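Local coordinates for RagA protein (Porphyromonas gingivalis, PDB 6SLN) that probably imports substrates across the outer membrane as a TonB-dependent receptor, a beta-barrel whose lumen is filled by a plug domain, at residues A173-N178 against N368-I373. Residues are numbered along the deposited sequence; the frame is centred on the assembly and turned at random.
With C8E ((hydroxyethyloxy)tri(ethyloxy)octane), chain J.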
loop_
_atom_site.group_PDB
_atom_site.type_symbol
_atom_site.label_atom_id
_atom_site.label_comp_id
_atom_site.label_asym_id
_atom_site.label_seq_id
_atom_site.Cartn_x
_atom_site.Cartn_y
_atom_site.Cartn_z
ATOM N N ALA A 173 -14.280 20.332 -7.575
ATOM C CA ALA A 173 -15.479 19.565 -7.230
ATOM C C ALA A 173 -15.606 19.279 -5.725
ATOM O O ALA A 173 -16.727 19.093 -5.232
ATOM C CB ALA A 173 -15.497 18.243 -7.999
ATOM N N THR A 174 -14.494 19.206 -4.985
ATOM C CA THR A 174 -14.583 18.995 -3.543
ATOM C C THR A 174 -14.948 20.266 -2.789
ATOM O O THR A 174 -14.985 20.241 -1.554
ATOM C CB THR A 174 -13.265 18.436 -2.974
ATOM O OG1 THR A 174 -12.234 19.446 -2.986
ATOM C CG2 THR A 174 -12.795 17.186 -3.754
ATOM N N MET A 175 -15.222 21.362 -3.492
ATOM C CA MET A 175 -15.569 22.636 -2.879
ATOM C C MET A 175 -17.063 22.904 -3.015
ATOM O O MET A 175 -17.701 22.504 -3.993
ATOM C CB MET A 175 -14.795 23.794 -3.520
ATOM C CG MET A 175 -13.262 23.688 -3.514
ATOM S SD MET A 175 -12.579 25.347 -3.717
ATOM C CE MET A 175 -10.852 25.073 -3.351
ATOM N N ASN A 176 -17.611 23.600 -2.032
ATOM C CA ASN A 176 -19.017 23.982 -2.044
ATOM C C ASN A 176 -19.190 25.217 -2.927
ATOM O O ASN A 176 -18.753 26.315 -2.554
ATOM C CB ASN A 176 -19.494 24.223 -0.605
ATOM C CG ASN A 176 -20.971 24.583 -0.499
ATOM O OD1 ASN A 176 -21.692 24.695 -1.498
ATOM N ND2 ASN A 176 -21.424 24.783 0.735
ATOM N N PRO A 177 -19.842 25.086 -4.090
ATOM C CA PRO A 177 -19.918 26.218 -5.028
ATOM C C PRO A 177 -20.783 27.353 -4.542
ATOM O O PRO A 177 -20.751 28.432 -5.148
ATOM C CB PRO A 177 -20.506 25.591 -6.294
ATOM C CG PRO A 177 -20.624 24.105 -6.002
ATOM C CD PRO A 177 -20.680 23.963 -4.532
ATOM N N ASN A 178 -21.569 27.149 -3.485
ATOM C CA ASN A 178 -22.298 28.258 -2.888
ATOM C C ASN A 178 -21.376 29.252 -2.215
ATOM O O ASN A 178 -21.804 30.375 -1.928
ATOM C CB ASN A 178 -23.292 27.744 -1.868
ATOM C CG ASN A 178 -24.664 27.686 -2.417
ATOM O OD1 ASN A 178 -25.302 26.649 -2.365
ATOM N ND2 ASN A 178 -25.136 28.798 -2.964
ATOM N N ASN A 368 -7.911 31.542 3.188
ATOM C CA ASN A 368 -9.102 31.088 2.481
ATOM C C ASN A 368 -9.198 29.575 2.578
ATOM O O ASN A 368 -9.181 28.871 1.561
ATOM C CB ASN A 368 -9.088 31.548 1.016
ATOM C CG ASN A 368 -9.210 33.070 0.866
ATOM O OD1 ASN A 368 -10.273 33.650 1.090
ATOM N ND2 ASN A 368 -8.111 33.718 0.486
ATOM N N LEU A 369 -9.331 29.072 3.798
ATOM C CA LEU A 369 -9.212 27.642 4.055
ATOM C C LEU A 369 -10.426 26.841 3.588
ATOM O O LEU A 369 -11.571 27.282 3.708
ATOM C CB LEU A 369 -8.990 27.408 5.542
ATOM C CG LEU A 369 -7.866 28.292 6.050
ATOM C CD1 LEU A 369 -7.885 28.460 7.582
ATOM C CD2 LEU A 369 -6.563 27.732 5.531
ATOM N N SER A 370 -10.168 25.647 3.062
ATOM C CA SER A 370 -11.228 24.762 2.600
ATOM C C SER A 370 -10.803 23.313 2.787
ATOM O O SER A 370 -9.616 22.987 2.805
ATOM C CB SER A 370 -11.584 25.023 1.129
ATOM O OG SER A 370 -10.492 24.724 0.278
ATOM N N GLY A 371 -11.795 22.438 2.909
ATOM C CA GLY A 371 -11.507 21.024 3.053
ATOM C C GLY A 371 -12.749 20.209 2.783
ATOM O O GLY A 371 -13.866 20.730 2.725
ATOM N N ALA A 372 -12.540 18.905 2.642
ATOM C CA ALA A 372 -13.635 18.043 2.243
ATOM C C ALA A 372 -13.302 16.594 2.541
ATOM O O ALA A 372 -12.138 16.185 2.466
ATOM C CB ALA A 372 -13.936 18.198 0.747
ATOM N N ILE A 373 -14.338 15.835 2.892
ATOM C CA ILE A 373 -14.321 14.385 2.782
ATOM C C ILE A 373 -15.188 14.033 1.580
ATOM O O ILE A 373 -16.348 14.450 1.500
ATOM C CB ILE A 373 -14.818 13.711 4.067
ATOM C CG1 ILE A 373 -13.870 14.013 5.233
ATOM C CG2 ILE A 373 -14.924 12.207 3.867
ATOM C CD1 ILE A 373 -14.256 13.283 6.523
HETATM C C1 C8E J . -17.208 26.532 10.767
HETATM C C2 C8E J . -16.385 25.358 10.229
HETATM C C3 C8E J . -15.224 25.753 9.290
HETATM C C4 C8E J . -14.492 24.508 8.748
HETATM C C5 C8E J . -13.397 24.802 7.721
HETATM C C6 C8E J . -12.374 23.667 7.585
HETATM C C7 C8E J . -11.447 23.885 6.385
HETATM C C8 C8E J . -10.433 22.756 6.178
HETATM O O9 C8E J . -9.139 23.162 6.597
HETATM C C10 C8E J . -8.193 22.106 6.701
HETATM C C11 C8E J . -7.553 22.064 8.094
HETATM O O12 C8E J . -6.284 22.683 8.185
HETATM C C13 C8E J . -6.209 23.621 9.253
HETATM C C14 C8E J . -4.933 24.477 9.206
HETATM O O15 C8E J . -5.206 25.852 9.413
HETATM C C16 C8E J . -4.353 26.750 8.714
HETATM C C17 C8E J . -4.016 27.957 9.593
HETATM O O18 C8E J . -3.092 28.841 8.975
HETATM C C19 C8E J . -3.598 30.130 8.677
HETATM C C20 C8E J . -2.601 31.235 9.049
HETATM O O21 C8E J . -2.623 32.300 8.107
HETATM O O HOH W 1 -14.502 22.091 0.543
#
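Thr-174 and Ala-372 bring the two backbones nearest, their CA atoms 5.9 Å apart, where the plug loop that follows helix 169-173 passes the extended barrel strand 363-377 without any direct hydrogen bond between the two segments. The strand's own backbone is engaged with its barrel neighbours: Ser-370 and Ala-372 pair with strand 435-450, Gly-371 with strand 345-360.

Strand alternation turns Ser-370 and Ala-372 toward the plug. A single methyl at Ala-372 suits so close a backbone spacing; its CB has the carbonyl O of Thr-174 as a van der Waals neighbour at 3.3 Å and CB of the same threonine at 3.8 Å. The Thr-174 hydroxyl turns back to the preceding helix 169-173, with OG1 between the backbone N and the carbonyl carbon (chi1 71°) and hydrogen-bonded to the carbonyl O of Val-171, which leaves CB, not the hydroxyl, to meet the alanine methyl.

Met-175, long, unbranched and apolar, can span from loop to strand in this buried place, its chain running out straight past CG (chi3 169°). Its CE ends 3.7 Å from OG of Ser-370, a small hydroxyl that can lie beside the methyl while bonding Asn-443 on strand 435-450. Both side chains also touch Arg-352 on strand 345-360. Gly-371, with no side chain, lets the detergent C8E lie against the strand's outer side, its C8 3.6 Å from the glycine N.

One water joins the backbones, donating to Thr-174 O at 2.8 Å and to Gly-371 O at 2.6 Å. It thus separates two carbonyl oxygens that could not bond to each other and gives each a donor in a buried place. These two segments therefore meet through small van der Waals contacts and a shared water, while direct polar bonds from this loop go to other barrel strands, through Arg-348 and Asp-315.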